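Local coordinates for ECL CdiI (Enterobacter cloacae subsp. cloacae, PDB 4NTQ), which serves as the immunity protein of a contact-dependent growth inhibition system, forming a complex with the CdiA-CT toxin, a ribosomal RNase, at residues B[24-28]-B[128-132]; B[33-39]-B[65-71]; B[48-52]-B[62-66]; B[81-85]-B[113-117]. All coordinates share one frame; numbering follows the deposited sequence.

How the contacts relate
Contacts 1, 3 and 4 all reach the antiparallel sheet of strands 61-65, 76-85, 88-97 and 129-132. Contact 2 involves the loop after strand 61-65 and shares A65 and V66 with contact 3, where L34 also packs on W48. Contacts 3 and 4 meet across neighbouring strands, with a probable hydrogen bond from S62 N to L82 O and A63 packed on I113. R116 of contact 4 forms a salt bridge with E128 of contact 1. Contacts 1 and 2 both reach the other sheet, at neighbouring strands 16-25 and 28-35, but lie on opposite sides of the chain's centre, about 23 Å apart between centres. Contacts 1, 2 and 4 have residues touching the toxin chain; contact 3 has none.

Contact 1. Residues B[24-28]-B[128-132]; sequences VINDY and EWHTD
The rings of Y28 and W129 meet obliquely. W129 NE1 sits over the middle of the Y28 ring, 3.2 Å from Y28 CD1. In return, Y28 CE2 lies over one face of the indole, displaced toward the rim. The phenol and the five-membered ring are 3.8 Å apart between centroids. Their planes are inclined at 35°. Y28 CG stands anti to the backbone N (chi1 180°), which carries the ring out over the indole.

Two sheets meet here. Segment 24-28 is the tight hairpin between strands 16-25 and 28-35, with a type II' turn from I25 to Y28. Y28 N donates to I25 O at 2.9 Å, and I25 N donates to Y28 O. Strand 129-132 is the outermost strand, within this chain, of the other sheet.

Beside the aromatic pair the contact is apolar. I25 CG2 lies 3.9 Å from W129 CB and 4.1 Å from T131 CB. The I25 and W129 side chains cross at about a right angle. At the turn, N26 CB makes a van der Waals contact with a carbonyl oxygen, H130 O, at 3.9 Å.

Y28 OH bonds to E30, with a weak bond to R222 of the toxin chain. T131 OG1 bonds to S135 in the helix that follows. W129 also packs on R222 of the toxin chain, and E128 N donates to D235 of the toxin chain.

Contact 2. Residues B[33-39]-B[65-71]; sequences HLPLSYW and AVSMYEP
The W39 and Y38 rings each present one face to segment 65-71. Over the six-membered ring of W39 lies selenomethionine M68, whose CG stands 3.6 Å from the ring centroid. M68 SE is farther off above the same ring, in a Met-aromatic contact. The M68 chain bends at chi2 (63°) and chi3 (43°), and its CE turns back toward W39 CH2 at 4.0 Å. Y38 receives backbone on its face: Y69 O and E70 N lie above it, toward the rim. E70 CA makes a CH-pi contact with the Y38 ring. P71 CD meets Y38 OH at 3.5 Å.

Y69 reaches back across P35, touching it with its hydroxyl end. Y69 OH lies 3.3 Å from P35 CB and hydrogen-bonds to E16. The side chains of Y69 and P35 cross at about a right angle. S37 OG is 3.4 Å from Y69 CD2.

Water 2 ties the backbones together. It donates to P35 O at 2.6 Å and also to M68 O, and accepts from W39 N. Farther along, L34 CG rests against V66 O at 3.6 Å.

The contact joins the end of strand 28-35 and the turn before helix 41-58 to the irregular loop between strands 61-65 and 76-85, through aromatic packing and bridging water.

Contact 3. Residues B[48-52]-B[62-66]; sequences WLKSL and SALAV
Three side-chain hydrogen bonds to backbone carbonyls tie W48, S51 and S62 across the contact. S62 OG donates to S51 O at 2.6 Å, from above the carbonyl plane. S51 OG donates to A63 O at 2.7 Å, again from above the plane. S51 OG also bonds to N110. It stands anti to its own N (chi1 179°), which points it at the strand. The two serines thus bond in opposite directions between helix and strand. W48 NE1 donates to A65 O at 2.8 Å, nearly straight at 163°. That oxygen lies at the indole edge, only 3° out of the ring plane.

L64 packs against W48 and L52. Its CD2 lies 3.9 Å from W48 CB and 4.0 Å from L52 CG. It crosses both of these side chains at about a right angle. L52 CD2 also reaches S62 CB at 4.0 Å.

All the touching residues are buried. The helix and strand segments run antiparallel, with axes 7.4 Å apart. Helix 41-58 leads into strand 61-65 and packs back on it. Strand 76-85 pairs with strand 61-65, while W48 and L52 also touch helix 133-144, and W48 and L64 touch strand 2-6.

Contact 4. Residues B[81-85]-B[113-117]; sequences VLYFE and IESRT
Y83 OH donates to E114 O at 2.7 Å, the shortest polar bond of the contact. The bond runs close to the C=O axis, with an angle of 164° at the oxygen. E114 O sits at the edge of the phenol, in the ring plane.

R116 lies over one face of the same ring. Its CB is 3.5 Å from the ring centroid and only 6° off the normal, a CH-pi contact. R116 CD continues over the ring, 4.0 Å from Y83 CG. With CG anti to the backbone N (chi1 168°) and the chain extended as far as NE, R116 carries its guanidinium past the ring toward E85. There E85 OE2 and R116 NH1 form a salt bridge of 3.0 Å. The carboxylate and guanidinium planes are steeply inclined to each other. E85 holds NH1, while E128, a second acidic partner, forms a salt bridge with NE. Y90 adds a cation-pi contact.

At the other end, V81 and I113 meet tip to tip, with V81 CG1 4.0 Å from I113 CG2. I113 CG2 also lies 3.8 Å from Y83 OH.

The contact fastens the irregular loop that follows strand 88-97 onto one face of the sheet, at strand 76-85. Near its end, T117 OG1 bonds to K221 of the toxin chain. Y83 is held at both its hydroxyl and its ring face, which probably limits its rotation. The carboxylates of E85 and E128 probably balance the charge of R116 and fix where its guanidinium lies.

Contact 1. Residues B[24-28]-B[128-132]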
loop_
_atom_site.group_PDB
_atom_site.type_symbol
_atom_site.label_atom_id
_atom_site.label_comp_id
_atom_site.label_asym_id
_atom_site.label_seq_id
_atom_site.Cartn_x
_atom_site.Cartn_y
_atom_site.Cartn_z
ATOM N N VAL B 24 6.561 -0.171 10.112
ATOM C CA VAL B 24 7.014 -1.175 11.066
ATOM C C VAL B 24 5.822 -1.835 11.723
ATOM O O VAL B 24 4.967 -1.155 12.292
ATOM C CB VAL B 24 7.822 -0.550 12.220
ATOM C CG1 VAL B 24 8.334 -1.643 13.152
ATOM C CG2 VAL B 24 8.957 0.281 11.677
ATOM N N ILE B 25 5.776 -3.156 11.646
ATOM C CA ILE B 25 4.743 -3.940 12.290
ATOM C C ILE B 25 5.491 -4.941 13.153
ATOM O O ILE B 25 5.865 -6.011 12.677
ATOM C CB ILE B 25 3.896 -4.695 11.257
ATOM C CG1 ILE B 25 3.353 -3.741 10.184
ATOM C CG2 ILE B 25 2.738 -5.404 11.927
ATOM C CD1 ILE B 25 2.819 -4.474 8.930
ATOM N N ASN B 26 5.771 -4.558 14.396
ATOM C CA ASN B 26 6.549 -5.401 15.310
ATOM C C ASN B 26 7.930 -5.772 14.737
ATOM O O ASN B 26 8.793 -4.901 14.600
ATOM C CB ASN B 26 5.744 -6.638 15.733
ATOM C CG ASN B 26 6.426 -7.427 16.804
ATOM O OD1 ASN B 26 7.394 -6.965 17.402
ATOM N ND2 ASN B 26 5.933 -8.633 17.058
ATOM N N ASP B 27 8.150 -7.042 14.399
ATOM C CA ASP B 27 9.460 -7.449 13.869
ATOM C C ASP B 27 9.564 -7.297 12.349
ATOM O O ASP B 27 10.630 -7.494 11.774
ATOM C CB ASP B 27 9.865 -8.863 14.322
ATOM C CG ASP B 27 8.769 -9.908 14.075
ATOM O OD1 ASP B 27 7.679 -9.539 13.578
ATOM O OD2 ASP B 27 8.992 -11.101 14.403
ATOM N N TYR B 28 8.459 -6.929 11.704
ATOM C CA TYR B 28 8.488 -6.674 10.272
ATOM C C TYR B 28 8.624 -5.181 9.959
ATOM O O TYR B 28 8.015 -4.328 10.619
ATOM C CB TYR B 28 7.247 -7.255 9.596
ATOM C CG TYR B 28 7.180 -7.037 8.096
ATOM C CD1 TYR B 28 7.861 -7.886 7.218
ATOM C CD2 TYR B 28 6.429 -5.986 7.551
ATOM C CE1 TYR B 28 7.798 -7.695 5.835
ATOM C CE2 TYR B 28 6.360 -5.792 6.169
ATOM C CZ TYR B 28 7.054 -6.645 5.319
ATOM O OH TYR B 28 6.991 -6.460 3.949
ATOM N N GLU B 128 -0.261 -11.176 5.505
ATOM C CA GLU B 128 -0.751 -10.655 6.778
ATOM C C GLU B 128 0.342 -10.620 7.853
ATOM O O GLU B 128 1.163 -11.529 7.960
ATOM C CB GLU B 128 -1.941 -11.494 7.269
ATOM C CG GLU B 128 -2.696 -10.877 8.434
ATOM C CD GLU B 128 -3.949 -11.666 8.809
ATOM O OE1 GLU B 128 -3.815 -12.735 9.439
ATOM O OE2 GLU B 128 -5.063 -11.211 8.479
ATOM N N TRP B 129 0.344 -9.569 8.655
ATOM C CA TRP B 129 1.282 -9.471 9.765
ATOM C C TRP B 129 0.474 -9.136 11.019
ATOM O O TRP B 129 -0.707 -8.798 10.928
ATOM C CB TRP B 129 2.315 -8.369 9.485
ATOM C CG TRP B 129 3.199 -8.613 8.268
ATOM C CD1 TRP B 129 4.496 -9.048 8.274
ATOM C CD2 TRP B 129 2.852 -8.418 6.886
ATOM N NE1 TRP B 129 4.974 -9.146 6.987
ATOM C CE2 TRP B 129 3.989 -8.758 6.117
ATOM C CE3 TRP B 129 1.701 -7.989 6.227
ATOM C CZ2 TRP B 129 4.003 -8.685 4.720
ATOM C CZ3 TRP B 129 1.710 -7.925 4.835
ATOM C CH2 TRP B 129 2.859 -8.264 4.097
ATOM N N HIS B 130 1.093 -9.209 12.192
ATOM C CA HIS B 130 0.359 -8.830 13.381
ATOM C C HIS B 130 1.167 -8.064 14.408
ATOM O O HIS B 130 2.382 -8.198 14.492
ATOM C CB HIS B 130 -0.306 -10.040 14.023
ATOM C CG HIS B 130 0.659 -11.049 14.561
ATOM N ND1 HIS B 130 1.179 -12.069 13.790
ATOM C CD2 HIS B 130 1.171 -11.216 15.803
ATOM C CE1 HIS B 130 1.985 -12.810 14.529
ATOM N NE2 HIS B 130 1.994 -12.319 15.758
ATOM N N THR B 131 0.457 -7.244 15.175
ATOM C CA THR B 131 1.021 -6.522 16.297
ATOM C C THR B 131 -0.073 -6.337 17.347
ATOM O O THR B 131 -1.241 -6.575 17.067
ATOM C CB THR B 131 1.597 -5.161 15.850
ATOM O OG1 THR B 131 2.248 -4.548 16.955
ATOM C CG2 THR B 131 0.502 -4.220 15.321
ATOM N N ASP B 132 0.297 -5.926 18.556
ATOM C CA ASP B 132 -0.675 -5.842 19.647
ATOM C C ASP B 132 -1.448 -4.516 19.602
ATOM O O ASP B 132 -1.006 -3.553 18.983
ATOM C CB ASP B 132 0.024 -6.008 20.992
ATOM C CG ASP B 132 0.872 -4.808 21.351
ATOM O OD1 ASP B 132 1.660 -4.355 20.505
ATOM O OD2 ASP B 132 0.737 -4.297 22.473
#

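Contact 2. Residues B[33-39]-B[65-71]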
loop_
_atom_site.group_PDB
_atom_site.type_symbol
_atom_site.label_atom_id
_atom_site.label_comp_id
_atom_site.label_asym_id
_atom_site.label_seq_id
_atom_site.Cartn_x
_atom_site.Cartn_y
_atom_site.Cartn_z
ATOM N N HIS B 33 7.703 4.628 -0.404
ATOM C CA HIS B 33 7.917 5.930 -1.030
ATOM C C HIS B 33 6.565 6.645 -1.146
ATOM O O HIS B 33 5.818 6.414 -2.101
ATOM C CB HIS B 33 8.533 5.769 -2.423
ATOM C CG HIS B 33 9.852 5.058 -2.430
ATOM N ND1 HIS B 33 10.345 4.396 -3.536
ATOM C CD2 HIS B 33 10.792 4.926 -1.465
ATOM C CE1 HIS B 33 11.524 3.874 -3.250
ATOM N NE2 HIS B 33 11.820 4.183 -1.996
ATOM N N LEU B 34 6.254 7.503 -0.174
ATOM C CA LEU B 34 4.970 8.185 -0.133
ATOM C C LEU B 34 4.994 9.382 -1.072
ATOM O O LEU B 34 5.769 10.313 -0.856
ATOM C CB LEU B 34 4.656 8.650 1.293
ATOM C CG LEU B 34 4.024 7.630 2.241
ATOM C CD1 LEU B 34 4.905 6.405 2.413
ATOM C CD2 LEU B 34 3.714 8.263 3.596
ATOM N N PRO B 35 4.161 9.358 -2.129
ATOM C CA PRO B 35 4.145 10.478 -3.087
ATOM C C PRO B 35 3.569 11.743 -2.462
ATOM O O PRO B 35 2.585 11.684 -1.707
ATOM C CB PRO B 35 3.232 9.973 -4.219
ATOM C CG PRO B 35 2.386 8.940 -3.615
ATOM C CD PRO B 35 3.247 8.279 -2.538
ATOM N N LEU B 36 4.170 12.879 -2.795
ATOM C CA LEU B 36 3.836 14.155 -2.171
ATOM C C LEU B 36 3.141 15.127 -3.125
ATOM O O LEU B 36 2.968 16.309 -2.811
ATOM C CB LEU B 36 5.115 14.815 -1.634
ATOM C CG LEU B 36 5.963 13.973 -0.691
ATOM C CD1 LEU B 36 7.298 14.674 -0.402
ATOM C CD2 LEU B 36 5.208 13.714 0.585
ATOM N N SER B 37 2.777 14.650 -4.308
ATOM C CA SER B 37 2.263 15.567 -5.330
ATOM C C SER B 37 0.901 16.176 -4.962
ATOM O O SER B 37 0.541 17.241 -5.447
ATOM C CB SER B 37 2.233 14.907 -6.716
ATOM O OG SER B 37 1.332 13.816 -6.743
ATOM N N TYR B 38 0.171 15.509 -4.080
ATOM C CA TYR B 38 -1.154 15.966 -3.655
ATOM C C TYR B 38 -1.187 16.197 -2.137
ATOM O O TYR B 38 -1.599 17.255 -1.673
ATOM C CB TYR B 38 -2.221 14.943 -4.074
ATOM C CG TYR B 38 -3.652 15.322 -3.742
ATOM C CD1 TYR B 38 -4.327 16.298 -4.471
ATOM C CD2 TYR B 38 -4.338 14.681 -2.723
ATOM C CE1 TYR B 38 -5.639 16.636 -4.176
ATOM C CE2 TYR B 38 -5.654 15.010 -2.419
ATOM C CZ TYR B 38 -6.289 15.988 -3.149
ATOM O OH TYR B 38 -7.576 16.308 -2.847
ATOM N N TRP B 39 -0.744 15.206 -1.373
ATOM C CA TRP B 39 -0.646 15.309 0.082
ATOM C C TRP B 39 0.790 15.529 0.541
ATOM O O TRP B 39 1.695 14.859 0.051
ATOM C CB TRP B 39 -1.089 13.993 0.707
ATOM C CG TRP B 39 -2.560 13.891 1.000
ATOM C CD1 TRP B 39 -3.514 14.843 0.783
ATOM C CD2 TRP B 39 -3.236 12.769 1.577
ATOM N NE1 TRP B 39 -4.745 14.378 1.186
ATOM C CE2 TRP B 39 -4.598 13.107 1.678
ATOM C CE3 TRP B 39 -2.821 11.508 2.008
ATOM C CZ2 TRP B 39 -5.549 12.227 2.194
ATOM C CZ3 TRP B 39 -3.770 10.635 2.526
ATOM C CH2 TRP B 39 -5.113 11.001 2.613
ATOM N N ALA B 65 -3.611 4.958 4.235
ATOM C CA ALA B 65 -3.142 5.166 2.868
ATOM C C ALA B 65 -1.656 5.533 2.848
ATOM O O ALA B 65 -1.197 6.339 3.655
ATOM C CB ALA B 65 -3.951 6.255 2.183
ATOM N N VAL B 66 -0.902 4.934 1.935
ATOM C CA VAL B 66 0.497 5.316 1.787
ATOM C C VAL B 66 0.778 5.796 0.365
ATOM O O VAL B 66 1.926 5.838 -0.093
ATOM C CB VAL B 66 1.436 4.204 2.222
ATOM C CG1 VAL B 66 1.232 3.930 3.720
ATOM C CG2 VAL B 66 1.201 2.974 1.386
ATOM N N SER B 67 -0.297 6.154 -0.327
ATOM C CA SER B 67 -0.192 6.941 -1.537
ATOM C C SER B 67 -1.542 7.605 -1.739
ATOM O O SER B 67 -2.571 7.056 -1.352
ATOM C CB SER B 67 0.178 6.074 -2.750
ATOM O OG SER B 67 -0.905 5.239 -3.123
HETATM N N MSE B 68 -1.527 8.783 -2.351
HETATM C CA MSE B 68 -2.727 9.548 -2.573
HETATM C C MSE B 68 -2.467 10.544 -3.680
HETATM O O MSE B 68 -1.384 11.128 -3.767
HETATM C CB MSE B 68 -3.133 10.289 -1.303
HETATM C CG MSE B 68 -4.425 11.078 -1.445
HETATM SE SE MSE B 68 -5.942 9.884 -1.813
HETATM C CE MSE B 68 -5.480 8.469 -0.522
ATOM N N TYR B 69 -3.463 10.720 -4.535
ATOM C CA TYR B 69 -3.400 11.730 -5.569
ATOM C C TYR B 69 -4.742 12.397 -5.585
ATOM O O TYR B 69 -5.609 12.047 -4.778
ATOM C CB TYR B 69 -3.094 11.088 -6.913
ATOM C CG TYR B 69 -1.746 10.407 -6.938
ATOM C CD1 TYR B 69 -1.617 9.059 -6.607
ATOM C CD2 TYR B 69 -0.595 11.118 -7.271
ATOM C CE1 TYR B 69 -0.379 8.437 -6.626
ATOM C CE2 TYR B 69 0.644 10.508 -7.294
ATOM C CZ TYR B 69 0.751 9.174 -6.974
ATOM O OH TYR B 69 1.990 8.572 -6.994
ATOM N N GLU B 70 -4.895 13.377 -6.472
ATOM C CA GLU B 70 -6.193 13.950 -6.774
ATOM C C GLU B 70 -7.162 12.795 -6.940
ATOM O O GLU B 70 -6.971 11.950 -7.812
ATOM C CB GLU B 70 -6.117 14.747 -8.072
ATOM C CG GLU B 70 -7.346 15.593 -8.361
ATOM C CD GLU B 70 -7.374 16.871 -7.544
ATOM O OE1 GLU B 70 -6.306 17.507 -7.408
ATOM O OE2 GLU B 70 -8.458 17.238 -7.038
ATOM N N PRO B 71 -8.180 12.727 -6.073
ATOM C CA PRO B 71 -9.131 11.603 -6.082
ATOM C C PRO B 71 -9.841 11.346 -7.428
ATOM O O PRO B 71 -10.087 10.182 -7.751
ATOM C CB PRO B 71 -10.131 11.982 -4.983
ATOM C CG PRO B 71 -9.323 12.853 -4.044
ATOM C CD PRO B 71 -8.397 13.636 -4.932
HETATM O O HOH W 1 3.491 4.212 -1.573
HETATM O O HOH W 2 0.464 12.866 -2.660
#

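Contact 3. Residues B[48-52]-B[62-66]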
loop_
_atom_site.group_PDB
_atom_site.type_symbol
_atom_site.label_atom_id
_atom_site.label_comp_id
_atom_site.label_asym_id
_atom_site.label_seq_id
_atom_site.Cartn_x
_atom_site.Cartn_y
_atom_site.Cartn_z
ATOM N N TRP B 48 -4.323 9.295 8.801
ATOM C CA TRP B 48 -4.080 8.124 9.637
ATOM C C TRP B 48 -4.702 8.311 11.018
ATOM O O TRP B 48 -5.275 7.379 11.579
ATOM C CB TRP B 48 -2.574 7.871 9.791
ATOM C CG TRP B 48 -1.833 7.658 8.497
ATOM C CD1 TRP B 48 -2.357 7.237 7.310
ATOM C CD2 TRP B 48 -0.433 7.868 8.265
ATOM N NE1 TRP B 48 -1.373 7.172 6.345
ATOM C CE2 TRP B 48 -0.181 7.557 6.908
ATOM C CE3 TRP B 48 0.635 8.295 9.072
ATOM C CZ2 TRP B 48 1.093 7.646 6.340
ATOM C CZ3 TRP B 48 1.906 8.394 8.504
ATOM C CH2 TRP B 48 2.120 8.073 7.146
ATOM N N LEU B 49 -4.576 9.519 11.566
ATOM C CA LEU B 49 -5.188 9.844 12.857
ATOM C C LEU B 49 -6.704 9.620 12.827
ATOM O O LEU B 49 -7.254 8.988 13.718
ATOM C CB LEU B 49 -4.884 11.289 13.265
ATOM C CG LEU B 49 -5.410 11.724 14.637
ATOM C CD1 LEU B 49 -4.946 10.774 15.711
ATOM C CD2 LEU B 49 -4.961 13.139 14.980
ATOM N N LYS B 50 -7.366 10.135 11.797
ATOM C CA LYS B 50 -8.817 9.983 11.660
ATOM C C LYS B 50 -9.190 8.526 11.494
ATOM O O LYS B 50 -10.098 8.034 12.159
ATOM C CB LYS B 50 -9.346 10.780 10.465
ATOM C CG LYS B 50 -9.386 12.289 10.676
ATOM C CD LYS B 50 -10.008 12.991 9.467
ATOM C CE LYS B 50 -10.106 14.494 9.676
ATOM N NZ LYS B 50 -10.337 15.227 8.392
ATOM N N SER B 51 -8.462 7.837 10.616
ATOM C CA SER B 51 -8.740 6.437 10.301
ATOM C C SER B 51 -8.543 5.532 11.519
ATOM O O SER B 51 -9.297 4.592 11.730
ATOM C CB SER B 51 -7.859 5.984 9.139
ATOM O OG SER B 51 -8.092 4.630 8.820
ATOM N N LEU B 52 -7.513 5.829 12.308
ATOM C CA LEU B 52 -7.225 5.098 13.522
ATOM C C LEU B 52 -8.321 5.348 14.577
ATOM O O LEU B 52 -8.836 4.409 15.191
ATOM C CB LEU B 52 -5.838 5.480 14.042
ATOM C CG LEU B 52 -4.696 4.885 13.195
ATOM C CD1 LEU B 52 -3.364 5.545 13.516
ATOM C CD2 LEU B 52 -4.597 3.369 13.377
ATOM N N SER B 62 -8.922 -0.062 10.280
ATOM C CA SER B 62 -8.342 1.250 9.983
ATOM C C SER B 62 -7.452 1.165 8.754
ATOM O O SER B 62 -6.403 0.510 8.773
ATOM C CB SER B 62 -7.506 1.750 11.161
ATOM O OG SER B 62 -8.349 2.255 12.181
ATOM N N ALA B 63 -7.871 1.810 7.679
ATOM C CA ALA B 63 -7.063 1.809 6.476
ATOM C C ALA B 63 -6.140 3.001 6.500
ATOM O O ALA B 63 -6.616 4.141 6.632
ATOM C CB ALA B 63 -7.940 1.856 5.257
ATOM N N LEU B 64 -4.835 2.728 6.381
ATOM C CA LEU B 64 -3.797 3.760 6.349
ATOM C C LEU B 64 -3.241 3.892 4.940
ATOM O O LEU B 64 -2.465 3.041 4.506
ATOM C CB LEU B 64 -2.626 3.380 7.264
ATOM C CG LEU B 64 -2.940 3.014 8.711
ATOM C CD1 LEU B 64 -1.676 2.605 9.462
ATOM C CD2 LEU B 64 -3.608 4.165 9.411
ATOM N N ALA B 65 -3.611 4.958 4.235
ATOM C CA ALA B 65 -3.142 5.166 2.868
ATOM C C ALA B 65 -1.656 5.533 2.848
ATOM O O ALA B 65 -1.197 6.339 3.655
ATOM C CB ALA B 65 -3.951 6.255 2.183
ATOM N N VAL B 66 -0.902 4.934 1.935
ATOM C CA VAL B 66 0.497 5.316 1.787
ATOM C C VAL B 66 0.778 5.796 0.365
ATOM O O VAL B 66 1.926 5.838 -0.093
ATOM C CB VAL B 66 1.436 4.204 2.222
ATOM C CG1 VAL B 66 1.232 3.930 3.720
ATOM C CG2 VAL B 66 1.201 2.974 1.386
#

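Contact 4. Residues B[81-85]-B[113-117]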
loop_
_atom_site.group_PDB
_atom_site.type_symbol
_atom_site.label_atom_id
_atom_site.label_comp_id
_atom_site.label_asym_id
_atom_site.label_seq_id
_atom_site.Cartn_x
_atom_site.Cartn_y
_atom_site.Cartn_z
ATOM N N VAL B 81 -3.833 -1.980 6.034
ATOM C CA VAL B 81 -5.141 -2.105 6.654
ATOM C C VAL B 81 -5.060 -2.856 7.971
ATOM O O VAL B 81 -4.528 -3.970 8.021
ATOM C CB VAL B 81 -6.099 -2.853 5.712
ATOM C CG1 VAL B 81 -7.402 -3.159 6.411
ATOM C CG2 VAL B 81 -6.332 -2.036 4.446
ATOM N N LEU B 82 -5.582 -2.246 9.032
ATOM C CA LEU B 82 -5.501 -2.820 10.375
ATOM C C LEU B 82 -6.858 -3.394 10.750
ATOM O O LEU B 82 -7.876 -2.715 10.630
ATOM C CB LEU B 82 -5.090 -1.757 11.396
ATOM C CG LEU B 82 -3.611 -1.362 11.492
ATOM C CD1 LEU B 82 -3.009 -0.947 10.159
ATOM C CD2 LEU B 82 -3.445 -0.254 12.497
ATOM N N TYR B 83 -6.883 -4.651 11.178
ATOM C CA TYR B 83 -8.127 -5.257 11.605
ATOM C C TYR B 83 -8.011 -5.549 13.084
ATOM O O TYR B 83 -7.058 -6.179 13.508
ATOM C CB TYR B 83 -8.389 -6.556 10.843
ATOM C CG TYR B 83 -8.783 -6.408 9.389
ATOM C CD1 TYR B 83 -10.089 -6.064 9.035
ATOM C CD2 TYR B 83 -7.868 -6.669 8.362
ATOM C CE1 TYR B 83 -10.467 -5.954 7.706
ATOM C CE2 TYR B 83 -8.240 -6.561 7.002
ATOM C CZ TYR B 83 -9.540 -6.197 6.695
ATOM O OH TYR B 83 -9.927 -6.083 5.386
ATOM N N PHE B 84 -8.971 -5.091 13.867
ATOM C CA PHE B 84 -8.907 -5.261 15.316
ATOM C C PHE B 84 -9.692 -6.462 15.835
ATOM O O PHE B 84 -10.891 -6.581 15.580
ATOM C CB PHE B 84 -9.387 -3.994 16.001
ATOM C CG PHE B 84 -8.640 -2.777 15.572
ATOM C CD1 PHE B 84 -7.378 -2.512 16.090
ATOM C CD2 PHE B 84 -9.182 -1.902 14.641
ATOM C CE1 PHE B 84 -6.662 -1.390 15.701
ATOM C CE2 PHE B 84 -8.469 -0.768 14.229
ATOM C CZ PHE B 84 -7.202 -0.513 14.768
ATOM N N GLU B 85 -9.006 -7.362 16.540
ATOM C CA GLU B 85 -9.663 -8.468 17.236
ATOM C C GLU B 85 -9.089 -8.623 18.627
ATOM O O GLU B 85 -7.967 -9.126 18.796
ATOM C CB GLU B 85 -9.510 -9.772 16.469
ATOM C CG GLU B 85 -10.333 -9.812 15.211
ATOM C CD GLU B 85 -10.202 -11.125 14.478
ATOM O OE1 GLU B 85 -10.159 -12.197 15.139
ATOM O OE2 GLU B 85 -10.143 -11.075 13.238
ATOM N N ILE B 113 -13.031 -0.469 2.381
ATOM C CA ILE B 113 -12.350 -1.645 2.891
ATOM C C ILE B 113 -13.414 -2.574 3.414
ATOM O O ILE B 113 -14.307 -2.124 4.144
ATOM C CB ILE B 113 -11.465 -1.264 4.098
ATOM C CG1 ILE B 113 -10.285 -0.399 3.639
ATOM C CG2 ILE B 113 -11.020 -2.510 4.850
ATOM C CD1 ILE B 113 -9.585 -0.921 2.388
ATOM N N GLU B 114 -13.343 -3.854 3.071
ATOM C CA GLU B 114 -14.337 -4.765 3.603
ATOM C C GLU B 114 -13.723 -5.676 4.642
ATOM O O GLU B 114 -12.528 -5.578 4.936
ATOM C CB GLU B 114 -15.029 -5.547 2.495
ATOM C CG GLU B 114 -14.159 -6.548 1.790
ATOM C CD GLU B 114 -14.842 -7.094 0.561
ATOM O OE1 GLU B 114 -15.893 -6.529 0.164
ATOM O OE2 GLU B 114 -14.335 -8.086 -0.003
ATOM N N SER B 115 -14.544 -6.560 5.200
ATOM C CA SER B 115 -14.137 -7.336 6.355
ATOM C C SER B 115 -12.972 -8.229 5.987
ATOM O O SER B 115 -12.652 -8.389 4.811
ATOM C CB SER B 115 -15.315 -8.132 6.930
ATOM O OG SER B 115 -15.314 -9.464 6.461
ATOM N N ARG B 116 -12.338 -8.796 7.004
ATOM C CA ARG B 116 -11.053 -9.461 6.849
ATOM C C ARG B 116 -11.176 -10.853 6.262
ATOM O O ARG B 116 -12.039 -11.620 6.668
ATOM C CB ARG B 116 -10.368 -9.560 8.217
ATOM C CG ARG B 116 -9.158 -10.482 8.266
ATOM C CD ARG B 116 -8.491 -10.389 9.642
ATOM N NE ARG B 116 -7.409 -11.356 9.807
ATOM C CZ ARG B 116 -7.468 -12.420 10.602
ATOM N NH1 ARG B 116 -8.563 -12.665 11.317
ATOM N NH2 ARG B 116 -6.432 -13.244 10.674
ATOM N N THR B 117 -10.288 -11.179 5.323
ATOM C CA THR B 117 -10.112 -12.551 4.860
ATOM C C THR B 117 -8.646 -12.988 4.917
ATOM O O THR B 117 -7.717 -12.165 4.855
ATOM C CB THR B 117 -10.617 -12.752 3.414
ATOM O OG1 THR B 117 -9.809 -11.984 2.506
ATOM C CG2 THR B 117 -12.093 -12.348 3.291
#